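PDB 7O79: Poly(Beta-D-mannuronate) lyase, which probably cleaves the mannuronate chains of alginate by beta-elimination, as a family 6 polysaccharide lyase built as a right-handed parallel beta-helix. Local coordinates for residues 48-53 and 73-78; 173-178 and 191-196; 215-220 and 237-242. One frame throughout, in Å; residues are numbered along the deposited sequence.

Contact 1 of 3, residues 48-53 and 73-78; sequences ITLKAD and LVVEGL
K51 and E76 stand side by side and point the same way from two parallel strands, with K51 CB 3.8 Å from E76 CB. K51 places CG between its backbone N and carbonyl carbon (chi1 66°) and runs fully extended from there, which carries its ammonium away from strand 73-76. The E76 carboxylate stays beside the lysine chain: E76 OE2 comes within 3.8 Å of K51 CD, but remains 4.0 Å from K51 NZ. The opposite charges are near each other without forming a salt bridge, an attraction that probably steadies both chains only loosely. On the same face, T49 CG2 lies 4.1 Å from E76 OE2, the two side chains crossing at a slant. T49 also lies alongside V74, its OG1 3.8 Å from V74 CB. T49, K51, V74 and E76 thus share the partly exposed face of the pair. I48, L50, L73 and V75 occupy the other, buried face, where I48 CB meets the L73 branch end CD2 at 3.9 Å and L50 CB is 4.2 Å from V75 CG2. Between the faces, the backbones, inclined by only 10°, exchange hydrogen bonds from V74 N to I48 O, L50 N to V74 O and E76 N to L50 O. The last bond, A52 N to E76 O, is weak at 3.3 Å, close to where the strands end. This is parallel pairing between consecutive coils of a beta-helix, the buried face turned to the interior. On its far side, strand 48-52 pairs with strand 23-26, placing L50 on I24 and M26, while strand 73-83 continues to strand 99-106, where E101 brings a like charge close to E76. Strands 35-38 and 65-68 cover the buried face, F38 packing on L50, L73 and V75.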
loop_
_atom_site.group_PDB
_atom_site.type_symbol
_atom_site.label_atom_id
_atom_site.label_comp_id
_atom_site.label_asym_id
_atom_site.label_seq_id
_atom_site.Cartn_x
_atom_site.Cartn_y
_atom_site.Cartn_z
ATOM N N ILE A 48 26.261 -2.499 -10.778
ATOM C CA ILE A 48 26.218 -2.420 -12.232
ATOM C C ILE A 48 24.899 -1.774 -12.622
ATOM O O ILE A 48 23.846 -2.094 -12.062
ATOM C CB ILE A 48 26.402 -3.805 -12.894
ATOM C CG1 ILE A 48 27.800 -4.349 -12.618
ATOM C CG2 ILE A 48 26.153 -3.741 -14.406
ATOM C CD1 ILE A 48 27.960 -5.791 -12.966
ATOM N N THR A 49 24.966 -0.843 -13.562
ATOM C CA THR A 49 23.841 0.003 -13.919
ATOM C C THR A 49 23.454 -0.237 -15.371
ATOM O O THR A 49 24.307 -0.198 -16.261
ATOM C CB THR A 49 24.191 1.473 -13.701
ATOM O OG1 THR A 49 24.566 1.671 -12.330
ATOM C CG2 THR A 49 22.996 2.388 -14.046
ATOM N N LEU A 50 22.181 -0.519 -15.593
ATOM C CA LEU A 50 21.561 -0.462 -16.908
ATOM C C LEU A 50 20.762 0.829 -16.957
ATOM O O LEU A 50 19.976 1.088 -16.046
ATOM C CB LEU A 50 20.633 -1.657 -17.123
ATOM C CG LEU A 50 19.844 -1.745 -18.439
ATOM C CD1 LEU A 50 20.782 -1.726 -19.649
ATOM C CD2 LEU A 50 18.915 -2.943 -18.455
ATOM N N LYS A 51 20.966 1.646 -17.994
ATOM C CA LYS A 51 20.210 2.891 -18.089
ATOM C C LYS A 51 20.143 3.370 -19.532
ATOM O O LYS A 51 20.885 2.904 -20.397
ATOM C CB LYS A 51 20.809 3.982 -17.203
ATOM C CG LYS A 51 22.185 4.455 -17.592
ATOM C CD LYS A 51 22.587 5.478 -16.566
ATOM C CE LYS A 51 23.933 6.089 -16.787
ATOM N NZ LYS A 51 24.161 7.057 -15.665
ATOM N N ALA A 52 19.247 4.335 -19.768
ATOM C CA ALA A 52 19.141 4.998 -21.065
ATOM C C ALA A 52 20.239 6.049 -21.229
ATOM O O ALA A 52 20.598 6.730 -20.270
ATOM C CB ALA A 52 17.767 5.658 -21.197
ATOM N N ASP A 53 20.799 6.163 -22.444
ATOM C CA ASP A 53 21.658 7.316 -22.751
ATOM C C ASP A 53 20.991 8.625 -22.380
ATOM O O ASP A 53 21.630 9.531 -21.832
ATOM C CB ASP A 53 22.041 7.323 -24.234
ATOM C CG ASP A 53 23.062 6.261 -24.577
ATOM O OD1 ASP A 53 23.892 5.963 -23.697
ATOM O OD2 ASP A 53 22.985 5.659 -25.673
ATOM N N LEU A 73 22.159 -4.362 -8.520
ATOM C CA LEU A 73 21.912 -3.907 -9.877
ATOM C C LEU A 73 20.973 -2.709 -9.869
ATOM O O LEU A 73 19.987 -2.683 -9.128
ATOM C CB LEU A 73 21.318 -5.026 -10.736
ATOM C CG LEU A 73 22.167 -6.292 -10.852
ATOM C CD1 LEU A 73 21.504 -7.294 -11.780
ATOM C CD2 LEU A 73 23.562 -5.920 -11.352
ATOM N N VAL A 74 21.280 -1.727 -10.708
ATOM C CA VAL A 74 20.536 -0.483 -10.789
ATOM C C VAL A 74 20.015 -0.333 -12.209
ATOM O O VAL A 74 20.747 -0.573 -13.176
ATOM C CB VAL A 74 21.417 0.726 -10.407
ATOM C CG1 VAL A 74 20.627 2.034 -10.508
ATOM C CG2 VAL A 74 22.029 0.532 -9.015
ATOM N N VAL A 75 18.755 0.081 -12.335
ATOM C CA VAL A 75 18.141 0.367 -13.621
ATOM C C VAL A 75 17.595 1.782 -13.558
ATOM O O VAL A 75 16.898 2.130 -12.600
ATOM C CB VAL A 75 17.029 -0.640 -13.971
ATOM C CG1 VAL A 75 16.210 -0.138 -15.150
ATOM C CG2 VAL A 75 17.629 -2.021 -14.268
ATOM N N GLU A 76 17.932 2.606 -14.556
ATOM C CA GLU A 76 17.555 4.013 -14.546
ATOM C C GLU A 76 17.005 4.452 -15.892
ATOM O O GLU A 76 17.518 4.051 -16.938
ATOM C CB GLU A 76 18.745 4.904 -14.206
ATOM C CG GLU A 76 19.541 4.436 -13.029
ATOM C CD GLU A 76 20.332 5.550 -12.404
ATOM O OE1 GLU A 76 19.986 5.972 -11.282
ATOM O OE2 GLU A 76 21.305 6.004 -13.045
ATOM N N GLY A 77 15.975 5.301 -15.855
ATOM C CA GLY A 77 15.603 6.089 -17.018
ATOM C C GLY A 77 14.784 5.419 -18.102
ATOM O O GLY A 77 14.677 5.980 -19.201
ATOM N N LEU A 78 14.174 4.262 -17.837
ATOM C CA LEU A 78 13.415 3.550 -18.860
ATOM C C LEU A 78 11.960 4.029 -18.941
ATOM O O LEU A 78 11.437 4.676 -18.038
ATOM C CB LEU A 78 13.446 2.040 -18.611
ATOM C CG LEU A 78 14.836 1.414 -18.509
ATOM C CD1 LEU A 78 14.744 -0.113 -18.492
ATOM C CD2 LEU A 78 15.709 1.912 -19.666
#

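Contact 2 of 3, residues 173-178 and 191-196; sequences EIFRIW and AFFTIK
I177 sets its CD1 methyl over the ring of F193, 3.6 Å from the centroid and 8° off the normal, a CH-pi contact over the face centre. The second branch of the same isoleucine packs at the root of the ring, I177 CG2 3.5 Å from F193 CB, so both arms of I177 grip one phenylalanine. F193 reaches this position with CG anti to its backbone N (chi1 -162°), and its side chain crosses I177 at about a right angle. F175 and I195 form the other close pair, sliding past each other from opposite strands. I195 CD1 lies over the face of the F175 ring, 3.9 Å from its centroid but 28° off the normal, hence displaced from the centre. The two phenylalanines link these pairs obliquely, F175 CD2 meeting F193 CE1 at 4.1 Å. Packing is looser between I177 CG1 and I195 CD1, 4.5 Å apart. At the end of the contact, A191 CB closes against I177 CG2 (3.9 Å) and W178 O (3.6 Å). No hydrogen bond joins the two segments, so cohesion here is apolar. The outward side chains contribute nothing across the interface. R176 and W178 point away, partly exposed, the R176 guanidinium lying over one face of the W178 indole, displaced toward its rim, and its NH2 bonded to Y118. F192 turns outward on the other wall, against Y153. F161 and V156 add to the packing around F175, and F122 meets F193 edge to face. Strands 175-177 and 194-201 belong to different faces of the coil, and their inward residues fill the space between them: this is the stacked aliphatic and aromatic interior of a parallel beta-helix, as in the pectate lyase-like clan.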
loop_
_atom_site.group_PDB
_atom_site.type_symbol
_atom_site.label_atom_id
_atom_site.label_comp_id
_atom_site.label_asym_id
_atom_site.label_seq_id
_atom_site.Cartn_x
_atom_site.Cartn_y
_atom_site.Cartn_z
ATOM N N GLU A 173 -5.545 -3.209 -6.181
ATOM C CA GLU A 173 -4.913 -2.287 -5.251
ATOM C C GLU A 173 -3.764 -1.561 -5.936
ATOM O O GLU A 173 -3.245 -1.998 -6.970
ATOM C CB GLU A 173 -4.375 -3.038 -4.024
ATOM C CG GLU A 173 -5.418 -3.862 -3.269
ATOM C CD GLU A 173 -5.568 -5.281 -3.786
ATOM O OE1 GLU A 173 -6.090 -6.127 -3.028
ATOM O OE2 GLU A 173 -5.168 -5.554 -4.946
ATOM N N ILE A 174 -3.350 -0.438 -5.352
ATOM C CA ILE A 174 -2.101 0.154 -5.833
ATOM C C ILE A 174 -0.904 -0.566 -5.216
ATOM O O ILE A 174 0.088 -0.847 -5.904
ATOM C CB ILE A 174 -2.066 1.668 -5.563
ATOM C CG1 ILE A 174 -3.321 2.347 -6.138
ATOM C CG2 ILE A 174 -0.814 2.278 -6.202
ATOM C CD1 ILE A 174 -3.682 1.912 -7.583
ATOM N N PHE A 175 -0.994 -0.902 -3.924
ATOM C CA PHE A 175 0.011 -1.666 -3.190
ATOM C C PHE A 175 -0.682 -2.813 -2.465
ATOM O O PHE A 175 -1.679 -2.584 -1.773
ATOM C CB PHE A 175 0.728 -0.794 -2.142
ATOM C CG PHE A 175 1.744 0.179 -2.700
ATOM C CD1 PHE A 175 1.355 1.431 -3.160
ATOM C CD2 PHE A 175 3.100 -0.134 -2.684
ATOM C CE1 PHE A 175 2.306 2.349 -3.648
ATOM C CE2 PHE A 175 4.066 0.780 -3.152
ATOM C CZ PHE A 175 3.661 2.022 -3.627
ATOM N N ARG A 176 -0.155 -4.032 -2.594
ATOM C CA ARG A 176 -0.582 -5.157 -1.765
ATOM C C ARG A 176 0.662 -5.811 -1.163
ATOM O O ARG A 176 1.504 -6.333 -1.898
ATOM C CB ARG A 176 -1.418 -6.166 -2.569
ATOM C CG ARG A 176 -1.885 -7.368 -1.737
ATOM C CD ARG A 176 -2.765 -8.376 -2.521
ATOM N NE ARG A 176 -2.023 -9.079 -3.564
ATOM C CZ ARG A 176 -2.580 -9.636 -4.635
ATOM N NH1 ARG A 176 -3.900 -9.610 -4.794
ATOM N NH2 ARG A 176 -1.817 -10.251 -5.529
ATOM N N ILE A 177 0.786 -5.767 0.169
ATOM C CA ILE A 177 2.010 -6.169 0.869
ATOM C C ILE A 177 1.761 -7.471 1.621
ATOM O O ILE A 177 1.275 -7.473 2.759
ATOM C CB ILE A 177 2.526 -5.085 1.826
ATOM C CG1 ILE A 177 2.457 -3.701 1.171
ATOM C CG2 ILE A 177 3.935 -5.459 2.332
ATOM C CD1 ILE A 177 3.308 -3.602 -0.092
ATOM N N TRP A 178 2.177 -8.580 1.019
ATOM C CA TRP A 178 2.206 -9.853 1.718
ATOM C C TRP A 178 3.506 -9.979 2.502
ATOM O O TRP A 178 4.436 -9.176 2.350
ATOM C CB TRP A 178 2.102 -11.015 0.734
ATOM C CG TRP A 178 0.764 -11.177 0.053
ATOM C CD1 TRP A 178 -0.477 -10.894 0.563
ATOM C CD2 TRP A 178 0.552 -11.694 -1.261
ATOM N NE1 TRP A 178 -1.458 -11.196 -0.370
ATOM C CE2 TRP A 178 -0.848 -11.694 -1.496
ATOM C CE3 TRP A 178 1.411 -12.171 -2.266
ATOM C CZ2 TRP A 178 -1.407 -12.143 -2.699
ATOM C CZ3 TRP A 178 0.852 -12.618 -3.468
ATOM C CH2 TRP A 178 -0.547 -12.599 -3.670
ATOM N N ALA A 191 7.005 -8.026 6.959
ATOM C CA ALA A 191 7.527 -7.669 5.640
ATOM C C ALA A 191 8.486 -6.480 5.694
ATOM O O ALA A 191 9.376 -6.363 4.844
ATOM C CB ALA A 191 6.381 -7.328 4.679
ATOM N N PHE A 192 8.316 -5.596 6.671
ATOM C CA PHE A 192 9.143 -4.394 6.787
ATOM C C PHE A 192 9.180 -3.616 5.473
ATOM O O PHE A 192 10.233 -3.151 5.022
ATOM C CB PHE A 192 10.556 -4.730 7.268
ATOM C CG PHE A 192 10.601 -5.489 8.579
ATOM C CD1 PHE A 192 10.674 -4.801 9.785
ATOM C CD2 PHE A 192 10.647 -6.878 8.601
ATOM C CE1 PHE A 192 10.740 -5.477 10.988
ATOM C CE2 PHE A 192 10.733 -7.571 9.813
ATOM C CZ PHE A 192 10.771 -6.875 11.002
ATOM N N PHE A 193 8.017 -3.479 4.845
ATOM C CA PHE A 193 7.892 -2.757 3.581
ATOM C C PHE A 193 7.638 -1.282 3.868
ATOM O O PHE A 193 6.863 -0.939 4.762
ATOM C CB PHE A 193 6.748 -3.340 2.746
ATOM C CG PHE A 193 6.791 -2.989 1.280
ATOM C CD1 PHE A 193 6.364 -1.740 0.824
ATOM C CD2 PHE A 193 7.232 -3.922 0.348
ATOM C CE1 PHE A 193 6.390 -1.429 -0.542
ATOM C CE2 PHE A 193 7.282 -3.612 -1.005
ATOM C CZ PHE A 193 6.858 -2.374 -1.456
ATOM N N THR A 194 8.298 -0.413 3.121
ATOM C CA THR A 194 8.166 1.025 3.331
ATOM C C THR A 194 7.510 1.650 2.110
ATOM O O THR A 194 8.029 1.529 0.990
ATOM C CB THR A 194 9.524 1.669 3.602
ATOM O OG1 THR A 194 9.999 1.242 4.881
ATOM C CG2 THR A 194 9.405 3.207 3.580
ATOM N N ILE A 195 6.376 2.312 2.327
ATOM C CA ILE A 195 5.701 3.117 1.316
ATOM C C ILE A 195 5.807 4.557 1.801
ATOM O O ILE A 195 5.090 4.952 2.726
ATOM C CB ILE A 195 4.231 2.709 1.149
ATOM C CG1 ILE A 195 4.093 1.229 0.738
ATOM C CG2 ILE A 195 3.536 3.651 0.162
ATOM C CD1 ILE A 195 2.600 0.757 0.719
ATOM N N LYS A 196 6.690 5.355 1.198
ATOM C CA LYS A 196 7.067 6.622 1.817
ATOM C C LYS A 196 7.133 7.744 0.792
ATOM O O LYS A 196 7.676 7.564 -0.298
ATOM C CB LYS A 196 8.414 6.489 2.537
ATOM C CG LYS A 196 8.958 7.785 3.190
ATOM C CD LYS A 196 10.366 7.512 3.756
ATOM C CE LYS A 196 11.218 8.784 3.885
ATOM N NZ LYS A 196 12.006 9.024 2.616
#

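Contact 3 of 3, residues 215-220 and 237-242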
loop_
_atom_site.group_PDB
_atom_site.type_symbol
_atom_site.label_atom_id
_atom_site.label_comp_id
_atom_site.label_asym_id
_atom_site.label_seq_id
_atom_site.Cartn_x
_atom_site.Cartn_y
_atom_site.Cartn_z
ATOM N N SER A 215 0.490 -8.015 6.248
ATOM C CA SER A 215 1.751 -8.451 6.854
ATOM C C SER A 215 2.059 -7.468 7.979
ATOM O O SER A 215 1.342 -6.476 8.161
ATOM C CB SER A 215 2.904 -8.491 5.845
ATOM O OG SER A 215 3.003 -7.252 5.148
ATOM N N ASN A 216 3.167 -7.717 8.697
ATOM C CA ASN A 216 3.570 -6.900 9.846
ATOM C C ASN A 216 4.696 -5.922 9.528
ATOM O O ASN A 216 5.451 -6.078 8.566
ATOM C CB ASN A 216 4.040 -7.759 11.039
ATOM C CG ASN A 216 2.998 -8.732 11.522
ATOM O OD1 ASN A 216 1.846 -8.698 11.092
ATOM N ND2 ASN A 216 3.382 -9.580 12.464
ATOM N N ARG A 217 4.799 -4.904 10.399
ATOM C CA ARG A 217 5.955 -4.000 10.519
ATOM C C ARG A 217 6.222 -3.187 9.265
ATOM O O ARG A 217 7.366 -2.871 8.944
ATOM C CB ARG A 217 7.215 -4.738 10.958
ATOM C CG ARG A 217 6.973 -5.723 12.043
ATOM C CD ARG A 217 7.302 -5.079 13.365
ATOM N NE ARG A 217 6.939 -5.932 14.490
ATOM C CZ ARG A 217 6.856 -5.517 15.751
ATOM N NH1 ARG A 217 7.099 -4.247 16.058
ATOM N NH2 ARG A 217 6.522 -6.377 16.708
ATOM N N ASN A 218 5.164 -2.791 8.602
ATOM C CA ASN A 218 5.270 -1.958 7.432
ATOM C C ASN A 218 5.154 -0.488 7.805
ATOM O O ASN A 218 4.601 -0.166 8.809
ATOM C CB ASN A 218 4.210 -2.352 6.431
ATOM C CG ASN A 218 4.367 -3.786 5.974
ATOM O OD1 ASN A 218 5.330 -4.132 5.386
ATOM N ND2 ASN A 218 3.443 -4.589 6.304
ATOM N N LYS A 219 5.726 0.370 6.986
ATOM C CA LYS A 219 5.679 1.805 7.179
ATOM C C LYS A 219 5.032 2.556 6.018
ATOM O O LYS A 219 5.565 2.590 4.946
ATOM C CB LYS A 219 7.076 2.354 7.371
ATOM C CG LYS A 219 7.941 1.554 8.298
ATOM C CD LYS A 219 7.393 1.694 9.681
ATOM C CE LYS A 219 8.448 1.708 10.754
ATOM N NZ LYS A 219 8.342 0.457 11.510
ATOM N N VAL A 220 3.920 3.215 6.291
ATOM C CA VAL A 220 3.186 4.016 5.329
ATOM C C VAL A 220 3.340 5.440 5.873
ATOM O O VAL A 220 2.636 5.833 6.747
ATOM C CB VAL A 220 1.739 3.561 5.202
ATOM C CG1 VAL A 220 1.048 4.349 4.140
ATOM C CG2 VAL A 220 1.693 2.105 4.830
ATOM N N GLY A 237 -2.420 -8.662 9.466
ATOM C CA GLY A 237 -1.157 -8.383 10.121
ATOM C C GLY A 237 -1.268 -7.398 11.264
ATOM O O GLY A 237 -2.345 -6.908 11.629
ATOM N N ASN A 238 -0.102 -7.109 11.841
ATOM C CA ASN A 238 0.014 -6.436 13.123
ATOM C C ASN A 238 1.223 -5.505 13.121
ATOM O O ASN A 238 2.136 -5.643 12.312
ATOM C CB ASN A 238 0.107 -7.447 14.290
ATOM C CG ASN A 238 -1.050 -8.451 14.300
ATOM O OD1 ASN A 238 -2.185 -8.085 14.610
ATOM N ND2 ASN A 238 -0.774 -9.705 13.950
ATOM N N PHE A 239 1.212 -4.548 14.052
ATOM C CA PHE A 239 2.325 -3.599 14.237
ATOM C C PHE A 239 2.679 -2.862 12.940
ATOM O O PHE A 239 3.839 -2.792 12.524
ATOM C CB PHE A 239 3.552 -4.304 14.827
ATOM C CG PHE A 239 3.211 -5.305 15.895
ATOM C CD1 PHE A 239 2.876 -4.883 17.171
ATOM C CD2 PHE A 239 3.253 -6.664 15.637
ATOM C CE1 PHE A 239 2.555 -5.802 18.156
ATOM C CE2 PHE A 239 2.937 -7.578 16.616
ATOM C CZ PHE A 239 2.593 -7.148 17.876
ATOM N N ASN A 240 1.667 -2.292 12.295
ATOM C CA ASN A 240 1.923 -1.457 11.134
ATOM C C ASN A 240 1.910 0.012 11.528
ATOM O O ASN A 240 1.307 0.395 12.529
ATOM C CB ASN A 240 0.913 -1.734 10.024
ATOM C CG ASN A 240 1.194 -3.055 9.330
ATOM O OD1 ASN A 240 2.338 -3.318 8.924
ATOM N ND2 ASN A 240 0.181 -3.909 9.233
ATOM N N THR A 241 2.616 0.824 10.745
ATOM C CA THR A 241 2.765 2.249 11.024
ATOM C C THR A 241 2.206 3.050 9.860
ATOM O O THR A 241 2.625 2.871 8.710
ATOM C CB THR A 241 4.226 2.620 11.287
ATOM O OG1 THR A 241 4.682 1.965 12.475
ATOM C CG2 THR A 241 4.374 4.126 11.466
ATOM N N ILE A 242 1.251 3.925 10.159
ATOM C CA ILE A 242 0.623 4.791 9.166
ATOM C C ILE A 242 0.711 6.196 9.746
ATOM O O ILE A 242 -0.038 6.539 10.663
ATOM C CB ILE A 242 -0.825 4.381 8.869
ATOM C CG1 ILE A 242 -0.844 2.928 8.379
ATOM C CG2 ILE A 242 -1.428 5.265 7.778
ATOM C CD1 ILE A 242 -2.221 2.382 8.136
HETATM O O HOH W 1 5.480 -0.604 12.169
#
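N240 joins S215 and N218 through both ends of its amide. With CG anti to its carbonyl carbon (chi1 -74°), it sends ND2 to S215 O (3.0 Å, in the amide plane), while its OD1 accepts N218 N at 2.9 Å in the carbonyl plane and, weakly, N218 ND2. The N218 amide lies beside it, planes 17° apart; its ND2 also donates to S215 OG (2.9 Å), and its OD1 takes F193 N from the preceding coil. Replacing N240 by an alanine would probably leave S215 O and N218 N without their mates inside the turn. N238 N reaches N216 OD1 at 2.6 Å, from well above the carbonyl plane, while N216 ND2 binds E185 O. R217 N has two weak acceptors, N238 O and F239 O. Farther out, the R217 guanidinium stacks flat on F239, centres 4.2 Å apart and planes at 13°. A water accepts from K219 NZ, donates to F239 O and bonds T241 OG1. Regular parallel pairing then begins, T241 N to N218 O and V220 N to T241 O. The N218-N240 pair at equivalent turns of successive coils resembles the asparagine stacks found in pectate lyase-like beta-helices.

The three contacts come in series along one beta-helix. Contact 1 lies near the N-terminal end, its centre about 24 Å from that of contact 2 and 31 Å from that of contact 3. Contacts 2 and 3 are neighbours, centres about 9 Å apart, joined where I195 N probably bonds K219 O. Strands 48-52, 73-83, 194-201, 219-226 and 241-248 lie in one run of parallel strands, whereas strand 175-177 of contact 2 belongs to another parallel sheet. Contacts 1 and 3 thus tie consecutive coils edge to edge, and contact 2 spans the interior between two faces. Lateral pairing and internal filling together build the elongated scaffold characteristic of this lyase family.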